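Local coordinates for intracellular serine protease (Bacillus licheniformis, PDB 4ZOQ), which probably acts as a subtilisin-like serine endopeptidase that cuts lanthipeptide precursors at a specific sequence, at residues 221-226 with 325-331. Sequence-based numbering, arbitrary orientation.
Sequences IEFTAP and IYGYGEV
Thr224 turns both its backbone N and its O to the loop 325-331: N donates to Gly329 O (2.9 Å), and O accepts from Val331 N (3.0 Å, a fairly straight 163°). Its OG1, beside the Tyr326 ring, is buried with no partner in the model. Tyr328 N reaches Glu222 O at 2.7 Å from above the carbonyl plane. Packing is tight at Gly327, whose CA lies 3.2 Å from Ile221 O; a CB there would clash. With CG anti to the carbonyl carbon (chi1 -62°), the Phe223 ring is carried to Val331 and Tyr328: CD1 meets Val331 CG2 at 3.6 Å, Gly329 O sits at its edge, and Tyr328 CD2 lies over one face, the ring planes 47° apart. Strand 221-226 ends the mostly parallel sheet of the subtilase fold, bonded to strand 200-205; the loop covers its outer edge through a type II' turn and a single Thr224-Glu330 bridge. Cutting Phe223 back to an alanine is likely to open a gap beside Val331 and strip Tyr328 of its aromatic neighbour. The outer ends of Glu222 and Tyr328, both partly exposed, are looser: Glu222 OE1 lies at the Tyr328 ring edge but bonds to His307, and Lys322 makes a cation-pi contact with that ring.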
ATOM      1  N   ILE B 221       2.409  -3.235  14.186  1.00 33.83           N
ATOM      2  CA  ILE B 221       1.082  -2.746  13.817  1.00 31.59           C
ATOM      3  C   ILE B 221       0.880  -1.354  14.415  1.00 36.36           C
ATOM      4  O   ILE B 221       1.071  -1.177  15.628  1.00 33.51           O
ATOM      5  CB  ILE B 221      -0.039  -3.611  14.344  1.00 29.38           C
ATOM      6  CG1 ILE B 221       0.151  -5.092  14.015  1.00 30.33           C
ATOM      7  CG2 ILE B 221      -1.391  -3.062  13.840  1.00 30.17           C
ATOM      8  CD1 ILE B 221       0.065  -5.444  12.584  1.00 30.64           C
ATOM      9  N   GLU B 222       0.527  -0.372  13.588  1.00 29.70           N
ATOM     10  CA  GLU B 222       0.317   0.978  14.092  1.00 33.14           C
ATOM     11  C   GLU B 222      -1.125   1.388  14.091  1.00 32.92           C
ATOM     12  O   GLU B 222      -1.565   2.145  14.967  1.00 30.89           O
ATOM     13  CB  GLU B 222       1.091   2.019  13.286  1.00 33.23           C
ATOM     14  CG  GLU B 222       2.549   1.990  13.577  1.00 37.63           C
ATOM     15  CD  GLU B 222       3.219   3.265  13.193  1.00 44.14           C
ATOM     16  OE1 GLU B 222       2.732   4.322  13.650  1.00 51.79           O
ATOM     17  OE2 GLU B 222       4.198   3.213  12.415  1.00 45.90           O
ATOM     18  N   PHE B 223      -1.845   0.922  13.076  1.00 29.17           N
ATOM     19  CA  PHE B 223      -3.244   1.242  12.947  1.00 28.69           C
ATOM     20  C   PHE B 223      -4.007   0.058  12.399  1.00 27.93           C
ATOM     21  O   PHE B 223      -3.457  -0.901  11.881  1.00 25.28           O
ATOM     22  CB  PHE B 223      -3.490   2.418  12.024  1.00 25.96           C
ATOM     23  CG  PHE B 223      -2.877   3.692  12.466  1.00 32.00           C
ATOM     24  CD1 PHE B 223      -3.432   4.422  13.507  1.00 30.43           C
ATOM     25  CD2 PHE B 223      -1.767   4.205  11.789  1.00 28.81           C
ATOM     26  CE1 PHE B 223      -2.881   5.613  13.890  1.00 34.04           C
ATOM     27  CE2 PHE B 223      -1.212   5.398  12.163  1.00 32.13           C
ATOM     28  CZ  PHE B 223      -1.763   6.113  13.223  1.00 33.55           C
ATOM     29  N   THR B 224      -5.308   0.217  12.469  1.00 27.27           N
ATOM     30  CA  THR B 224      -6.246  -0.732  11.966  1.00 27.41           C
ATOM     31  C   THR B 224      -7.297   0.002  11.120  1.00 28.58           C
ATOM     32  O   THR B 224      -7.492   1.221  11.265  1.00 27.12           O
ATOM     33  CB  THR B 224      -6.801  -1.498  13.204  1.00 30.81           C
ATOM     34  OG1 THR B 224      -6.214  -2.807  13.264  1.00 32.78           O
ATOM     35  CG2 THR B 224      -8.235  -1.576  13.226  1.00 26.49           C
ATOM     36  N   ALA B 225      -7.919  -0.706  10.181  1.00 27.83           N
ATOM     37  CA  ALA B 225      -9.045  -0.135   9.442  1.00 27.53           C
ATOM     38  C   ALA B 225     -10.020  -1.259   9.055  1.00 25.68           C
ATOM     39  O   ALA B 225      -9.636  -2.433   9.016  1.00 24.04           O
ATOM     40  CB  ALA B 225      -8.564   0.638   8.215  1.00 25.78           C
ATOM     41  N   PRO B 226     -11.296  -0.905   8.821  1.00 27.95           N
ATOM     42  CA  PRO B 226     -12.258  -1.979   8.529  1.00 28.25           C
ATOM     43  C   PRO B 226     -12.064  -2.673   7.167  1.00 25.66           C
ATOM     44  O   PRO B 226     -12.484  -2.177   6.122  1.00 26.14           O
ATOM     45  CB  PRO B 226     -13.613  -1.250   8.590  1.00 26.90           C
ATOM     46  CG  PRO B 226     -13.310   0.203   8.430  1.00 26.79           C
ATOM     47  CD  PRO B 226     -11.959   0.397   9.044  1.00 27.91           C
ATOM     48  N   ILE B 325      -2.360  -5.980  18.793  1.00 31.55           N
ATOM     49  CA  ILE B 325      -3.441  -6.352  17.874  1.00 32.75           C
ATOM     50  C   ILE B 325      -3.899  -5.194  16.951  1.00 29.08           C
ATOM     51  O   ILE B 325      -3.944  -5.333  15.736  1.00 28.97           O
ATOM     52  CB  ILE B 325      -4.641  -6.879  18.670  1.00 32.42           C
ATOM     53  CG1 ILE B 325      -4.231  -8.122  19.472  1.00 32.06           C
ATOM     54  CG2 ILE B 325      -5.814  -7.198  17.755  1.00 29.63           C
ATOM     55  CD1 ILE B 325      -5.329  -8.607  20.451  1.00 30.35           C
ATOM     56  N   TYR B 326      -4.166  -4.044  17.549  1.00 28.42           N
ATOM     57  CA  TYR B 326      -4.729  -2.893  16.866  1.00 31.75           C
ATOM     58  C   TYR B 326      -3.751  -1.750  16.673  1.00 29.75           C
ATOM     59  O   TYR B 326      -4.119  -0.750  16.091  1.00 31.16           O
ATOM     60  CB  TYR B 326      -5.922  -2.331  17.659  1.00 31.39           C
ATOM     61  CG  TYR B 326      -7.007  -3.323  17.876  1.00 31.43           C
ATOM     62  CD1 TYR B 326      -7.993  -3.528  16.918  1.00 28.23           C
ATOM     63  CD2 TYR B 326      -7.039  -4.087  19.043  1.00 33.35           C
ATOM     64  CE1 TYR B 326      -8.972  -4.443  17.125  1.00 31.74           C
ATOM     65  CE2 TYR B 326      -8.012  -5.003  19.256  1.00 31.15           C
ATOM     66  CZ  TYR B 326      -8.974  -5.182  18.301  1.00 32.13           C
ATOM     67  OH  TYR B 326      -9.945  -6.117  18.512  1.00 35.50           O
ATOM     68  N   GLY B 327      -2.541  -1.842  17.220  1.00 33.05           N
ATOM     69  CA  GLY B 327      -1.657  -0.679  17.215  1.00 30.39           C
ATOM     70  C   GLY B 327      -2.284   0.467  18.012  1.00 32.37           C
ATOM     71  O   GLY B 327      -2.914   0.239  19.046  1.00 34.88           O
ATOM     72  N   TYR B 328      -2.187   1.692  17.514  1.00 32.49           N
ATOM     73  CA  TYR B 328      -2.829   2.832  18.179  1.00 31.74           C
ATOM     74  C   TYR B 328      -4.340   2.736  18.082  1.00 32.78           C
ATOM     75  O   TYR B 328      -5.041   3.491  18.736  1.00 33.90           O
ATOM     76  CB  TYR B 328      -2.384   4.163  17.570  1.00 29.11           C
ATOM     77  CG  TYR B 328      -0.933   4.485  17.789  1.00 35.99           C
ATOM     78  CD1 TYR B 328      -0.458   4.790  19.061  1.00 38.36           C
ATOM     79  CD2 TYR B 328      -0.028   4.466  16.738  1.00 34.72           C
ATOM     80  CE1 TYR B 328       0.869   5.079  19.281  1.00 38.07           C
ATOM     81  CE2 TYR B 328       1.318   4.750  16.949  1.00 39.36           C
ATOM     82  CZ  TYR B 328       1.758   5.054  18.224  1.00 41.24           C
ATOM     83  OH  TYR B 328       3.086   5.340  18.455  1.00 53.85           O
ATOM     84  N   GLY B 329      -4.844   1.858  17.213  1.00 30.31           N
ATOM     85  CA  GLY B 329      -6.281   1.643  17.105  1.00 29.41           C
ATOM     86  C   GLY B 329      -6.857   1.840  15.707  1.00 33.31           C
ATOM     87  O   GLY B 329      -6.124   1.952  14.693  1.00 34.66           O
ATOM     88  N   GLU B 330      -8.181   1.902  15.642  1.00 29.18           N
ATOM     89  CA  GLU B 330      -8.864   2.037  14.365  1.00 30.11           C
ATOM     90  C   GLU B 330      -8.951   3.469  13.899  1.00 30.67           C
ATOM     91  O   GLU B 330      -9.429   4.353  14.634  1.00 29.82           O
ATOM     92  CB  GLU B 330     -10.265   1.473  14.450  1.00 31.25           C
ATOM     93  CG  GLU B 330     -11.023   1.506  13.130  1.00 29.93           C
ATOM     94  CD  GLU B 330     -12.370   0.844  13.287  1.00 36.91           C
ATOM     95  OE1 GLU B 330     -12.555   0.213  14.342  1.00 40.67           O
ATOM     96  OE2 GLU B 330     -13.216   0.899  12.373  1.00 36.75           O
ATOM     97  N   VAL B 331      -8.414   3.700  12.706  1.00 28.37           N
ATOM     98  CA  VAL B 331      -8.508   4.986  12.038  1.00 30.55           C
ATOM     99  C   VAL B 331      -9.941   5.323  11.621  1.00 29.28           C
ATOM    100  O   VAL B 331     -10.642   4.493  11.077  1.00 28.92           O
ATOM    101  CB  VAL B 331      -7.585   5.033  10.783  1.00 31.05           C
ATOM    102  CG1 VAL B 331      -7.910   6.255   9.900  1.00 27.21           C
ATOM    103  CG2 VAL B 331      -6.138   5.048  11.220  1.00 30.13           C
TER